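Local atomic coordinates of 16S rRNA aminocarboxypropyltransferase (Vulcanisaeta distributa, PDB entry 5APG), a protein that binds S-adenosylmethionine and probably transfers its aminocarboxypropyl group to an N1-methylpseudouridine of rRNA, the last step in making a hypermodified nucleotide. Residues T51-T54 against P55-V59; I144-Q147 against K148-E151; A155-L158 against S159-R162. All coordinates share one frame; numbering follows the deposited sequence.

Contact 1: residues T51-T54 against P55-V59; sequences TPLT and PSDRV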
# COMPACT_ATOMS: atom_id res chain seq x y z
N THR A 51 4.92 -0.38 11.77
CA THR A 51 5.28 1.03 11.64
C THR A 51 4.53 1.69 10.49
O THR A 51 4.79 1.39 9.33
CB THR A 51 6.80 1.20 11.42
OG1 THR A 51 7.51 0.33 12.31
CG2 THR A 51 7.22 2.64 11.66
N PRO A 52 3.60 2.60 10.80
CA PRO A 52 2.80 3.22 9.73
C PRO A 52 3.54 4.31 8.97
O PRO A 52 4.34 5.07 9.54
CB PRO A 52 1.61 3.80 10.49
CG PRO A 52 2.15 4.12 11.84
CD PRO A 52 3.21 3.09 12.14
N LEU A 53 3.25 4.39 7.68
CA LEU A 53 3.73 5.47 6.82
C LEU A 53 3.23 6.81 7.33
O LEU A 53 2.08 6.92 7.74
CB LEU A 53 3.25 5.24 5.38
CG LEU A 53 3.87 6.10 4.28
CD1 LEU A 53 5.25 5.57 3.91
CD2 LEU A 53 2.94 6.15 3.07
N THR A 54 4.09 7.82 7.30
CA THR A 54 3.72 9.18 7.72
C THR A 54 4.12 10.18 6.63
O THR A 54 4.93 9.86 5.77
CB THR A 54 4.39 9.55 9.06
OG1 THR A 54 5.81 9.41 8.95
CG2 THR A 54 3.86 8.67 10.19
N PRO A 55 3.55 11.40 6.66
CA PRO A 55 3.88 12.41 5.64
C PRO A 55 5.37 12.67 5.49
O PRO A 55 5.84 12.89 4.38
CB PRO A 55 3.16 13.66 6.15
CG PRO A 55 1.99 13.13 6.88
CD PRO A 55 2.46 11.86 7.55
N SER A 56 6.12 12.62 6.59
CA SER A 56 7.54 12.96 6.54
C SER A 56 8.36 11.91 5.78
O SER A 56 9.51 12.17 5.43
CB SER A 56 8.10 13.14 7.96
OG SER A 56 7.80 12.03 8.78
N ASP A 57 7.77 10.75 5.51
CA ASP A 57 8.42 9.75 4.66
C ASP A 57 8.54 10.21 3.21
O ASP A 57 9.24 9.59 2.40
CB ASP A 57 7.66 8.41 4.71
CG ASP A 57 7.74 7.75 6.08
OD1 ASP A 57 8.78 7.90 6.76
OD2 ASP A 57 6.76 7.08 6.49
N ARG A 58 7.84 11.30 2.87
CA ARG A 58 7.96 11.91 1.54
C ARG A 58 9.41 12.14 1.11
O ARG A 58 9.77 11.91 -0.05
CB ARG A 58 7.21 13.25 1.51
CG ARG A 58 7.33 14.00 0.19
CD ARG A 58 6.76 15.41 0.30
NE ARG A 58 6.91 16.16 -0.94
CZ ARG A 58 5.94 16.34 -1.83
NH1 ARG A 58 4.74 15.83 -1.61
NH2 ARG A 58 6.18 17.04 -2.94
N VAL A 59 10.24 12.60 2.04
CA VAL A 59 11.62 12.95 1.73
C VAL A 59 12.39 11.74 1.20
O VAL A 59 13.19 11.86 0.27
CB VAL A 59 12.35 13.56 2.96
CG1 VAL A 59 12.32 12.60 4.14
CG2 VAL A 59 13.77 13.93 2.62
O HOH W 1 6.66 6.61 9.09
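The backbone folds back on itself between T54 and D57, where D57 N donates to T54 O over 3.0 Å, with the donor well above the carbonyl plane. The side chain of D57 answers this bond in the reverse direction. Its OD2 takes the N-H of T54 at 2.9 Å, in a bond that is almost straight (171°) but strikes the carboxylate from above its plane. The first torsion makes this possible: with CG beside the backbone N and anti to the carbonyl carbon (chi1 -67°), the carboxylate swings back over the residue three places earlier. P55 and S56, both with helical backbone angles, form the corner of a type I turn, and the chain runs from it into helix 58-63 of this SPOUT-family fold, R58 N taking up P55 O. Threonine adds a third link through its hydroxyl. T54 OG1 donates to a water at 2.9 Å, and that water passes its own protons to D57 OD2, at 2.6 Å, and to P52 O, at 2.8 Å. OD2 is therefore gripped by a backbone amide and a water, while R91 supplies a long, weak ion pair that would probably favour the charged form. CD1 of L53 also comes within 3.3 Å of D57 OD2. L53 itself is buried among I43, A119 and M123 and also touches L93, an S-adenosylmethionine-binding residue. The far end of the R58 side chain leads away from the turn, bonding to the carbonyl of M123 and pairing with E62.

Contact 2: residues I144-Q147 against K148-E151; sequences IINQ and KYLE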
# COMPACT_ATOMS: atom_id res chain seq x y z
N ILE A 144 -12.84 9.14 -1.36
CA ILE A 144 -14.13 9.57 -0.82
C ILE A 144 -14.49 8.86 0.49
O ILE A 144 -14.77 9.51 1.50
CB ILE A 144 -15.28 9.35 -1.83
CG1 ILE A 144 -15.06 10.20 -3.08
CG2 ILE A 144 -16.63 9.66 -1.19
CD1 ILE A 144 -15.16 11.69 -2.84
N ILE A 145 -14.46 7.53 0.48
CA ILE A 145 -14.90 6.78 1.65
C ILE A 145 -13.85 6.83 2.77
O ILE A 145 -14.16 6.55 3.92
CB ILE A 145 -15.23 5.31 1.31
CG1 ILE A 145 -13.98 4.55 0.88
CG2 ILE A 145 -16.30 5.24 0.22
CD1 ILE A 145 -14.19 3.05 0.80
N ASN A 146 -12.62 7.19 2.43
CA ASN A 146 -11.56 7.32 3.44
C ASN A 146 -11.19 8.76 3.76
O ASN A 146 -10.21 9.00 4.47
CB ASN A 146 -10.30 6.57 2.99
CG ASN A 146 -10.46 5.08 3.05
OD1 ASN A 146 -10.53 4.50 4.14
ND2 ASN A 146 -10.51 4.43 1.89
N GLN A 147 -11.96 9.71 3.25
CA GLN A 147 -11.58 11.12 3.27
C GLN A 147 -11.22 11.64 4.66
O GLN A 147 -10.18 12.28 4.83
CB GLN A 147 -12.71 11.97 2.69
CG GLN A 147 -12.38 13.45 2.60
CD GLN A 147 -11.46 13.77 1.44
OE1 GLN A 147 -10.28 14.06 1.63
NE2 GLN A 147 -12.00 13.72 0.22
N LYS A 148 -12.06 11.35 5.65
CA LYS A 148 -11.83 11.84 7.00
C LYS A 148 -10.58 11.25 7.64
O LYS A 148 -9.89 11.93 8.41
CB LYS A 148 -13.05 11.56 7.88
CG LYS A 148 -14.23 12.47 7.60
CD LYS A 148 -15.34 12.25 8.61
CE LYS A 148 -16.46 13.27 8.44
NZ LYS A 148 -17.40 13.26 9.60
N TYR A 149 -10.28 9.99 7.33
CA TYR A 149 -9.09 9.34 7.86
C TYR A 149 -7.85 9.88 7.17
O TYR A 149 -6.87 10.23 7.82
CB TYR A 149 -9.19 7.82 7.69
CG TYR A 149 -10.56 7.27 8.01
CD1 TYR A 149 -11.19 7.59 9.21
CD2 TYR A 149 -11.23 6.45 7.11
CE1 TYR A 149 -12.45 7.10 9.51
CE2 TYR A 149 -12.49 5.96 7.40
CZ TYR A 149 -13.09 6.29 8.60
OH TYR A 149 -14.35 5.80 8.89
N LEU A 150 -7.90 9.94 5.84
CA LEU A 150 -6.79 10.42 5.04
C LEU A 150 -6.37 11.84 5.40
O LEU A 150 -5.18 12.16 5.38
CB LEU A 150 -7.14 10.34 3.55
CG LEU A 150 -7.06 8.95 2.93
CD1 LEU A 150 -7.69 8.94 1.54
CD2 LEU A 150 -5.62 8.46 2.88
N GLU A 151 -7.35 12.68 5.71
CA GLU A 151 -7.07 14.06 6.11
C GLU A 151 -6.20 14.09 7.37
O GLU A 151 -5.27 14.89 7.47
CB GLU A 151 -8.38 14.83 6.35
CG GLU A 151 -8.19 16.31 6.69
CD GLU A 151 -8.05 16.57 8.18
OE1 GLU A 151 -8.62 15.79 8.98
OE2 GLU A 151 -7.38 17.55 8.57
O HOH W 2 -14.06 8.98 5.85
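Helix 141-153 bends at its middle, and N146 meets Y149 and L150 at exactly that kink. The regular bond returns with L150, whose N reaches N146 O at 2.8 Å and 176°, nearly in line with the C=O bond. Y149 N lies 3.0 Å from the same N146 O but makes only a weak, strongly bent bond. One residue further, E151 N binds Q147 O. Where the amide of K148 lacks a helical partner in the preceding turn, a water steps in: it accepts from K148 N and donates to I145 O, and it also sits 3.7 Å above one face of the Y149 ring, offset toward the rim. The ring's edge is occupied as well. N146 OD1 lies in the ring plane, 3.6 Å from Y149 CD2, with the amide turned 60° from the ring and the two side chains crossing at about a right angle. That oxygen is held by the N-H of I97, and ND2 by the carbonyl of F142, so both ends of the amide are fixed. Away from this contact the tyrosine ring packs on P160 and L164 of the next helix. An alanine in place of Y149 would probably leave the water without the ring beneath it, N146 OD1 without its edge contact, and a gap against P160 and L164. L150, buried with L96 and Y121 around it, has CG beside the backbone N (chi1 -78°), on the N146 side, and its CD1 lies 3.8 Å from CB of N146.

Contact 3: residues A155-L158 against S159-R162; sequences AGDL and SPER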
# COMPACT_ATOMS: atom_id res chain seq x y z
N ALA A 155 -1.93 14.66 7.77
CA ALA A 155 -1.49 15.69 8.70
C ALA A 155 -0.65 15.08 9.82
O ALA A 155 -0.36 15.74 10.81
CB ALA A 155 -2.68 16.43 9.27
N GLY A 156 -0.27 13.82 9.64
CA GLY A 156 0.58 13.14 10.60
C GLY A 156 -0.14 12.64 11.84
O GLY A 156 0.49 12.27 12.83
N ASP A 157 -1.47 12.62 11.79
CA ASP A 157 -2.27 12.22 12.94
C ASP A 157 -2.86 10.82 12.76
O ASP A 157 -3.71 10.60 11.90
CB ASP A 157 -3.39 13.25 13.17
CG ASP A 157 -4.30 12.88 14.32
OD1 ASP A 157 -3.95 11.99 15.13
OD2 ASP A 157 -5.39 13.48 14.42
N LEU A 158 -2.41 9.88 13.59
CA LEU A 158 -2.80 8.48 13.45
C LEU A 158 -3.92 8.06 14.40
O LEU A 158 -4.26 6.88 14.48
CB LEU A 158 -1.58 7.58 13.66
CG LEU A 158 -0.56 7.62 12.52
CD1 LEU A 158 0.85 7.42 13.05
CD2 LEU A 158 -0.91 6.56 11.49
N SER A 159 -4.49 9.03 15.11
CA SER A 159 -5.59 8.74 16.04
C SER A 159 -6.84 8.05 15.43
O SER A 159 -7.54 7.36 16.16
CB SER A 159 -6.01 10.04 16.75
OG SER A 159 -6.61 10.96 15.86
N PRO A 160 -7.12 8.23 14.12
CA PRO A 160 -8.28 7.48 13.61
C PRO A 160 -8.21 5.95 13.71
O PRO A 160 -9.27 5.32 13.73
CB PRO A 160 -8.32 7.87 12.13
CG PRO A 160 -7.69 9.18 12.06
CD PRO A 160 -6.66 9.24 13.15
N GLU A 161 -7.02 5.37 13.76
CA GLU A 161 -6.88 3.92 13.60
C GLU A 161 -7.64 3.09 14.63
O GLU A 161 -8.36 2.15 14.27
CB GLU A 161 -5.41 3.51 13.64
CG GLU A 161 -4.55 4.09 12.54
CD GLU A 161 -3.32 3.25 12.29
OE1 GLU A 161 -2.54 3.05 13.24
OE2 GLU A 161 -3.16 2.76 11.16
N ARG A 162 -7.47 3.41 15.91
CA ARG A 162 -8.08 2.60 16.96
C ARG A 162 -9.60 2.65 16.92
O ARG A 162 -10.27 1.65 17.17
CB ARG A 162 -7.59 3.06 18.34
CG ARG A 162 -6.17 2.62 18.65
CD ARG A 162 -5.72 3.13 20.01
NE ARG A 162 -4.56 2.40 20.50
CZ ARG A 162 -3.30 2.80 20.33
NH1 ARG A 162 -3.04 3.92 19.68
NH2 ARG A 162 -2.31 2.08 20.82
O HOH W 3 -4.95 4.99 16.47
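Hydrogen bonds to one oxygen dominate the meeting of D157 with S159. D157 OD1 accepts from S159 N at 3.0 Å and 164°, closing an Asx turn, and from S159 OG at 2.9 Å; the two donors come from the same face of the carboxylate plane. The hydroxyl arrives on the syn side, 30° out of that plane, whereas the amide stands more steeply above it. Two torsions bring the groups together: D157 carries CG opposite its own backbone N (chi1 178°), and S159 tucks OG between its N and its carbonyl carbon, facing back along the chain. A second set of polar bonds starts at L158 O, which receives E161 N at 3.2 Å as the chain enters helix 160-165. A water donates to the same L158 O and accepts from R162 N, extending the link by one residue.

Salt bridges tie both acids to residues outside the turn. D157 OD2 pairs with R152 of helix 141-153, which ends in a Schellman motif with G156 at positive phi just before this acid. E161 OE2 is held by R92 and by the amide of L95, two residues along the chain from L93, which binds S-adenosylmethionine.

Van der Waals contacts are lighter. L158 and E161 lie side by side, pointing the same way, with L158 CD2 4.2 Å from E161 CD. P160, whose nitrogen has no hydrogen to offer, sets CD 3.5 Å from D157 O and packs its ring against R152 and Y153. Taken chemically, D157 has two donors on one oxygen and an arginine on the other, so it is likely to remain ionised, while the buried carboxylate of E161 is satisfied by the guanidinium of R92 and the N-H of L95.

From the N terminus, contact 1 comes first, turning the loop after strand 43-45 into helix 58-63. Contact 2 follows much later, at the kink within helix 141-153, and closes no loop. Contact 3 turns the short connection after that helix into helix 160-165. The three lie in series, neither nesting nor crossing, yet the fold brings the outer two together: P52 CG meets L158 CD1 and P55 CG meets G156 N, so the entrance to helix 58-63 rests on the connection after helix 141-153. Y149 with P160 joins contacts 2 and 3 across consecutive helices. Contacts 1 and 2 do not touch, their nearest atoms being about 7 Å apart.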